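Local coordinates for protein putative aldehyde dehydrogenase (Burkholderia cenocepacia, PDB 4YWE) that probably oxidises aldehydes or other oxo compounds with NAD or NADP as acceptor, as a member of the aldehyde dehydrogenase family, and binds calcium and magnesium ions, at residues D350-A355 with P381-A386; W341-D346 with E388-P393; V296-E299 with P305-E308. All coordinates share one frame; numbering follows the deposited sequence.

Contact 1. Residues D350-A355 with P381-A386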
# COMPACT_ATOMS: atom_id res chain seq x y z
N ASP A 350 52.44 -7.03 -4.93
CA ASP A 350 51.95 -7.28 -6.28
C ASP A 350 52.11 -6.05 -7.17
O ASP A 350 51.69 -6.06 -8.33
CB ASP A 350 50.48 -7.72 -6.24
CG ASP A 350 50.28 -9.01 -5.48
OD1 ASP A 350 51.21 -9.84 -5.47
OD2 ASP A 350 49.19 -9.20 -4.91
N GLY A 351 52.71 -5.00 -6.63
CA GLY A 351 53.01 -3.81 -7.41
C GLY A 351 51.88 -2.82 -7.55
O GLY A 351 51.86 -2.02 -8.49
N ILE A 352 50.92 -2.87 -6.63
CA ILE A 352 49.84 -1.89 -6.62
C ILE A 352 50.32 -0.62 -5.92
O ILE A 352 50.61 -0.65 -4.72
CB ILE A 352 48.58 -2.44 -5.95
CG1 ILE A 352 48.10 -3.71 -6.67
CG2 ILE A 352 47.48 -1.39 -5.94
CD1 ILE A 352 46.85 -4.32 -6.06
N PRO A 353 50.41 0.49 -6.66
CA PRO A 353 50.93 1.74 -6.11
C PRO A 353 50.01 2.36 -5.07
O PRO A 353 48.80 2.46 -5.29
CB PRO A 353 51.03 2.66 -7.35
CG PRO A 353 50.90 1.75 -8.53
CD PRO A 353 50.03 0.62 -8.08
N MET A 354 50.57 2.76 -3.94
CA MET A 354 49.82 3.52 -2.95
C MET A 354 49.96 5.00 -3.26
O MET A 354 51.00 5.61 -3.00
CB MET A 354 50.30 3.21 -1.53
CG MET A 354 49.59 4.01 -0.45
SD MET A 354 50.08 3.53 1.21
CE MET A 354 49.40 1.87 1.30
N ALA A 355 48.91 5.58 -3.84
CA ALA A 355 48.94 6.97 -4.28
C ALA A 355 49.16 7.93 -3.11
O ALA A 355 49.91 8.90 -3.23
CB ALA A 355 47.64 7.32 -4.99
N PRO A 381 40.87 -5.32 -11.18
CA PRO A 381 39.52 -5.69 -10.75
C PRO A 381 39.47 -7.07 -10.10
O PRO A 381 38.70 -7.28 -9.16
CB PRO A 381 38.71 -5.68 -12.05
CG PRO A 381 39.48 -4.78 -12.96
CD PRO A 381 40.92 -4.98 -12.61
N SER A 382 40.29 -7.99 -10.59
CA SER A 382 40.28 -9.37 -10.12
C SER A 382 41.17 -9.56 -8.89
O SER A 382 41.19 -10.64 -8.30
CB SER A 382 40.72 -10.31 -11.23
OG SER A 382 42.04 -10.01 -11.66
N HIS A 383 41.90 -8.51 -8.51
CA HIS A 383 42.78 -8.60 -7.36
C HIS A 383 41.97 -8.66 -6.07
O HIS A 383 40.87 -8.11 -5.99
CB HIS A 383 43.75 -7.41 -7.33
CG HIS A 383 44.87 -7.57 -6.34
ND1 HIS A 383 44.77 -7.17 -5.03
CD2 HIS A 383 46.11 -8.10 -6.48
CE1 HIS A 383 45.90 -7.44 -4.40
NE2 HIS A 383 46.73 -8.00 -5.26
N ARG A 384 42.52 -9.33 -5.06
CA ARG A 384 41.84 -9.51 -3.77
C ARG A 384 41.47 -8.18 -3.12
O ARG A 384 40.47 -8.08 -2.42
CB ARG A 384 42.73 -10.34 -2.83
CG ARG A 384 42.20 -10.47 -1.41
CD ARG A 384 42.99 -11.50 -0.62
NE ARG A 384 42.45 -11.70 0.72
CZ ARG A 384 42.88 -11.08 1.80
NH1 ARG A 384 43.88 -10.21 1.72
NH2 ARG A 384 42.32 -11.32 2.98
N LEU A 385 42.29 -7.15 -3.37
CA LEU A 385 42.03 -5.83 -2.82
C LEU A 385 40.71 -5.25 -3.34
O LEU A 385 40.04 -4.50 -2.63
CB LEU A 385 43.19 -4.88 -3.16
CG LEU A 385 43.12 -3.47 -2.56
CD1 LEU A 385 43.19 -3.54 -1.04
CD2 LEU A 385 44.23 -2.59 -3.10
N ALA A 386 40.35 -5.61 -4.56
CA ALA A 386 39.15 -5.07 -5.19
C ALA A 386 37.98 -6.07 -5.16
O ALA A 386 36.90 -5.78 -5.66
CB ALA A 386 39.44 -4.67 -6.63

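Contact 2. Residues W341-D346 with E388-P393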
# COMPACT_ATOMS: atom_id res chain seq x y z
N TRP A 341 46.71 -4.84 7.50
CA TRP A 341 48.13 -4.90 7.16
C TRP A 341 48.40 -5.93 6.08
O TRP A 341 49.22 -5.71 5.18
CB TRP A 341 48.97 -5.22 8.40
CG TRP A 341 49.14 -4.07 9.34
CD1 TRP A 341 48.86 -2.75 9.09
CD2 TRP A 341 49.62 -4.12 10.69
NE1 TRP A 341 49.15 -1.99 10.20
CE2 TRP A 341 49.61 -2.81 11.19
CE3 TRP A 341 50.06 -5.16 11.51
CZ2 TRP A 341 50.03 -2.50 12.48
CZ3 TRP A 341 50.48 -4.86 12.80
CH2 TRP A 341 50.46 -3.54 13.27
N ASP A 342 47.71 -7.07 6.16
CA ASP A 342 47.90 -8.15 5.20
C ASP A 342 47.41 -7.76 3.81
O ASP A 342 48.01 -8.13 2.81
CB ASP A 342 47.20 -9.42 5.68
CG ASP A 342 47.80 -9.97 6.96
OD1 ASP A 342 48.91 -9.54 7.33
OD2 ASP A 342 47.16 -10.84 7.59
N PHE A 343 46.31 -7.02 3.76
CA PHE A 343 45.79 -6.50 2.50
C PHE A 343 46.79 -5.55 1.85
O PHE A 343 47.11 -5.67 0.67
CB PHE A 343 44.46 -5.79 2.70
CG PHE A 343 43.26 -6.70 2.63
CD1 PHE A 343 42.72 -7.05 1.40
CD2 PHE A 343 42.67 -7.18 3.78
CE1 PHE A 343 41.62 -7.88 1.33
CE2 PHE A 343 41.57 -8.01 3.71
CZ PHE A 343 41.04 -8.36 2.48
N LEU A 344 47.28 -4.60 2.65
CA LEU A 344 48.19 -3.57 2.15
C LEU A 344 49.54 -4.15 1.74
O LEU A 344 50.15 -3.71 0.77
CB LEU A 344 48.39 -2.48 3.20
CG LEU A 344 47.13 -1.69 3.58
CD1 LEU A 344 47.44 -0.65 4.65
CD2 LEU A 344 46.52 -1.03 2.35
N SER A 345 50.01 -5.15 2.49
CA SER A 345 51.30 -5.78 2.20
C SER A 345 51.23 -6.63 0.93
O SER A 345 52.16 -6.64 0.13
CB SER A 345 51.77 -6.63 3.38
OG SER A 345 50.88 -7.72 3.61
N ASP A 346 50.11 -7.33 0.75
CA ASP A 346 49.90 -8.13 -0.45
C ASP A 346 49.82 -7.24 -1.68
O ASP A 346 50.34 -7.58 -2.74
CB ASP A 346 48.63 -8.97 -0.33
CG ASP A 346 48.79 -10.13 0.63
OD1 ASP A 346 49.93 -10.57 0.85
OD2 ASP A 346 47.76 -10.61 1.15
N GLU A 388 37.63 -8.53 -2.14
CA GLU A 388 37.29 -8.88 -0.76
C GLU A 388 37.20 -7.66 0.14
O GLU A 388 37.88 -6.65 -0.08
CB GLU A 388 38.32 -9.87 -0.20
CG GLU A 388 38.41 -11.17 -0.98
CD GLU A 388 39.37 -12.16 -0.36
OE1 GLU A 388 39.89 -11.88 0.75
OE2 GLU A 388 39.61 -13.22 -0.97
N GLU A 389 36.35 -7.75 1.16
CA GLU A 389 36.15 -6.65 2.10
C GLU A 389 37.35 -6.51 3.03
O GLU A 389 37.77 -7.47 3.67
CB GLU A 389 34.87 -6.86 2.91
CG GLU A 389 34.52 -5.70 3.82
CD GLU A 389 33.17 -5.87 4.50
OE1 GLU A 389 32.97 -6.90 5.17
OE2 GLU A 389 32.32 -4.97 4.35
N VAL A 390 37.88 -5.29 3.12
CA VAL A 390 39.04 -5.02 3.95
C VAL A 390 38.61 -4.66 5.37
O VAL A 390 39.25 -5.06 6.35
CB VAL A 390 39.90 -3.90 3.34
CG1 VAL A 390 41.09 -3.58 4.24
CG2 VAL A 390 40.37 -4.29 1.95
N PHE A 391 37.50 -3.93 5.47
CA PHE A 391 37.03 -3.37 6.73
C PHE A 391 38.11 -2.49 7.35
O PHE A 391 38.37 -2.55 8.55
CB PHE A 391 36.59 -4.47 7.70
CG PHE A 391 35.20 -4.28 8.24
CD1 PHE A 391 34.11 -4.28 7.39
CD2 PHE A 391 34.99 -4.08 9.60
CE1 PHE A 391 32.83 -4.10 7.88
CE2 PHE A 391 33.71 -3.90 10.10
CZ PHE A 391 32.63 -3.91 9.24
N GLY A 392 38.74 -1.69 6.50
CA GLY A 392 39.71 -0.70 6.93
C GLY A 392 39.58 0.54 6.07
O GLY A 392 38.80 0.55 5.11
N PRO A 393 40.34 1.59 6.39
CA PRO A 393 40.25 2.85 5.65
C PRO A 393 41.02 2.80 4.33
O PRO A 393 41.86 3.66 4.07
CB PRO A 393 40.86 3.86 6.61
CG PRO A 393 41.89 3.07 7.35
CD PRO A 393 41.35 1.66 7.47

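Contact 3. Residues V296-E299 with P305-E308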
# COMPACT_ATOMS: atom_id res chain seq x y z
N VAL A 296 36.44 3.13 -5.87
CA VAL A 296 36.06 4.28 -6.66
C VAL A 296 36.37 4.01 -8.13
O VAL A 296 37.52 3.77 -8.51
CB VAL A 296 36.74 5.58 -6.15
CG1 VAL A 296 38.25 5.40 -6.02
CG2 VAL A 296 36.40 6.75 -7.06
N LEU A 297 35.33 4.01 -8.95
CA LEU A 297 35.46 3.75 -10.37
C LEU A 297 35.34 5.07 -11.14
O LEU A 297 34.29 5.70 -11.13
CB LEU A 297 34.40 2.75 -10.85
CG LEU A 297 34.20 1.53 -9.95
CD1 LEU A 297 33.06 0.66 -10.47
CD2 LEU A 297 35.48 0.72 -9.82
N ILE A 298 36.43 5.47 -11.79
CA ILE A 298 36.48 6.78 -12.43
C ILE A 298 36.61 6.64 -13.94
O ILE A 298 37.42 5.86 -14.43
CB ILE A 298 37.66 7.61 -11.88
CG1 ILE A 298 37.74 7.48 -10.36
CG2 ILE A 298 37.51 9.06 -12.29
CD1 ILE A 298 39.04 7.98 -9.77
N GLU A 299 35.81 7.40 -14.68
CA GLU A 299 35.92 7.44 -16.13
C GLU A 299 37.32 7.89 -16.51
O GLU A 299 37.91 8.73 -15.83
CB GLU A 299 34.86 8.36 -16.74
CG GLU A 299 34.85 8.37 -18.26
CD GLU A 299 33.73 9.22 -18.82
OE1 GLU A 299 32.84 9.64 -18.04
OE2 GLU A 299 33.73 9.46 -20.05
N PRO A 305 43.14 13.13 -12.93
CA PRO A 305 42.87 14.32 -12.11
C PRO A 305 42.19 14.02 -10.77
O PRO A 305 42.54 14.63 -9.76
CB PRO A 305 41.94 15.15 -13.00
CG PRO A 305 42.30 14.75 -14.38
CD PRO A 305 42.59 13.29 -14.29
N LEU A 306 41.23 13.10 -10.75
CA LEU A 306 40.50 12.79 -9.53
C LEU A 306 41.37 12.03 -8.53
O LEU A 306 41.24 12.21 -7.32
CB LEU A 306 39.23 11.99 -9.85
CG LEU A 306 38.32 11.67 -8.66
CD1 LEU A 306 37.97 12.94 -7.89
CD2 LEU A 306 37.07 10.95 -9.12
N VAL A 307 42.25 11.17 -9.05
CA VAL A 307 43.18 10.44 -8.19
C VAL A 307 44.12 11.40 -7.48
O VAL A 307 44.39 11.25 -6.29
CB VAL A 307 43.98 9.39 -9.00
CG1 VAL A 307 45.19 8.91 -8.22
CG2 VAL A 307 43.08 8.22 -9.37
N GLU A 308 44.60 12.40 -8.21
CA GLU A 308 45.50 13.41 -7.64
C GLU A 308 44.79 14.21 -6.55
O GLU A 308 45.40 14.57 -5.54
CB GLU A 308 46.02 14.34 -8.73

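Contact 1. Residues D350-A355 with P381-A386
A histidine N-cap faces a Schellman motif here: His383 caps the start of the short helix 384-387, while Asp350 and Gly351 close the end of helix 334-349. The imidazole bridges the two helix ends, with both nitrogens engaged. His383 NE2 donates to Asp350 OD2 at 2.8 Å, nearly straight at 166°. The acceptor lies in the ring plane, so the N-H points squarely at the oxygen, and OD2 receives it on its anti lone pair, the one turned away from OD1. The carboxylate itself is turned steeply against the ring. At the other nitrogen, Leu385 N donates to His383 ND1 over 3.0 Å, approaching tilted from the ring plane; this is the capping bond. The ring reaches back to that amide yet out to Asp350 because CG stands opposite the backbone N (chi1 -168°). Two bonds at its nitrogens fix its rotation, and ND1 accepting from the amide while the carboxylate faces NE2 is consistent with a ring protonated at NE2. Asp350 has a further role: with Asp346 it belongs to a calcium site seen for this protein, although no ion is bound there in this chain. Gly351 suits the turn because at its positive phi a beta carbon would collide with the carbonyl oxygen of Asp350. Ile352 then heads inward, where Ala347 and Leu376 also touch it. Its long CG1 branch, fully extended, carries the terminal methyl over the imidazole face: CD1 sits 3.6 Å from the ring centroid of His383, only 6° off the normal, a CH-pi contact. An isoleucine thus supplies both bulk for the interior and a methyl for the ring. The same Ile352 CD1 also meets Leu385 CD2, at 4.3 Å.

Contact 2. Residues W341-D346 with E388-P393
With chi1 at 178°, Val390 sets CG1 opposite its backbone N and CG2 opposite its carbonyl carbon, and both methyls meet the ring of Phe343, whose chi2 of -82° turns a flat face toward CG2. CG2 of Val390 does most of the work: it lies 3.8 Å from the centroid of the Phe343 ring and 14° off the normal, a CH-pi contact with Phe343 CD1 as its nearest atom at 3.7 Å. CG1 touches nearer the root of the ring, at 4.0 Å from Phe343 CD2. A branched valine suits this place because one methyl can sit over the ring while the other meets its rim at CD2. The far end of the ring meets polar groups without bonding to them. Phe343 CZ comes within 3.6 Å of Glu389 O, an oxygen that Arg339 reaches through a weak hydrogen bond, and within 4.1 Å of Glu388 OE1. The Glu388 carboxylate stands almost perpendicular to the ring and is salt-bridged to Arg384 NE. That arginine also makes a cation-pi contact with Phe343 from the face opposite Val390, so the phenyl group is sandwiched between a methyl and a guanidinium. On the other side of the loop Glu389 OE2 accepts from Gly259 N; the Glu389 side chain is about 10 Å from that of Glu256, the predicted active-site residue. The run Glu389 to Pro393 reads Glu-Val-Phe-Gly-Pro, matching the Glu-x-Phe-Gly-Pro signature of aldehyde dehydrogenases, whose glutamate in many relatives contacts the nicotinamide ribose; helix 334-349 packs against the back of this probable cofactor loop.

Contact 3. Residues V296-E299 with P305-E308
Backbone hydrogen bonds of Ile298 with Met398 and Phe400 fix it within the sheet, and its side chain leaves that sheet to meet Leu306 and Val307 on helix 303-315. No polar bond crosses between the two segments; the contact is wholly apolar. Leu306 CD2 is the atom on which most of it turns. It approaches Ile298 CD1 to 3.6 Å and lies 3.7 Å from both Ile298 CG2 and Ile298 CG1, nestling into the fork of the isoleucine. Leu306 places that methyl there by swinging CG opposite its backbone N (chi1 -177°), which carries the branch across toward the strand. Ile298 CD1, at the end of the longer arm, also comes within 4.0 Å of Leu306 CB and, one residue further along the helix, within 4.1 Å of Val307 CG2. Isoleucine fits a strand through its beta branch and still offers a long arm to the helix; leucine, branched one carbon later, reaches from the helix to the strand. Leu297 points to the other face of the sheet, touching Pro262 and Ile264. Strand 293-299 runs parallel to its two neighbours, 261-265 and 394-400, and helix 303-315 lies over the sheet after a short turn. Leu306 also touches Val265 and then Leu271 and Leu278 of helix 271-283, which links strands 261-265 and 293-299 in a beta-alpha-beta crossover, so Leu306 sits where the two helices and the sheet meet.

From the N terminus, contact 3 comes first: it closes a loop of five residues, folding the start of helix 303-315 back onto strand 293-299. Contacts 1 and 2 follow in series with it and are themselves nested. Segment 341-346, on helix 334-349, opens the outer loop; inside it the segments 350-355 and 381-386 pair, and 388-393 closes it before strand 394-400. The nested pair touch, with Leu385 CD1 4.2 Å from Val390 CG2, so the long helix, the short helix 384-387 and the following loop form one packed unit. Strand 394-400, which lies beside 293-299, joins that unit to contact 3 through the shared sheet.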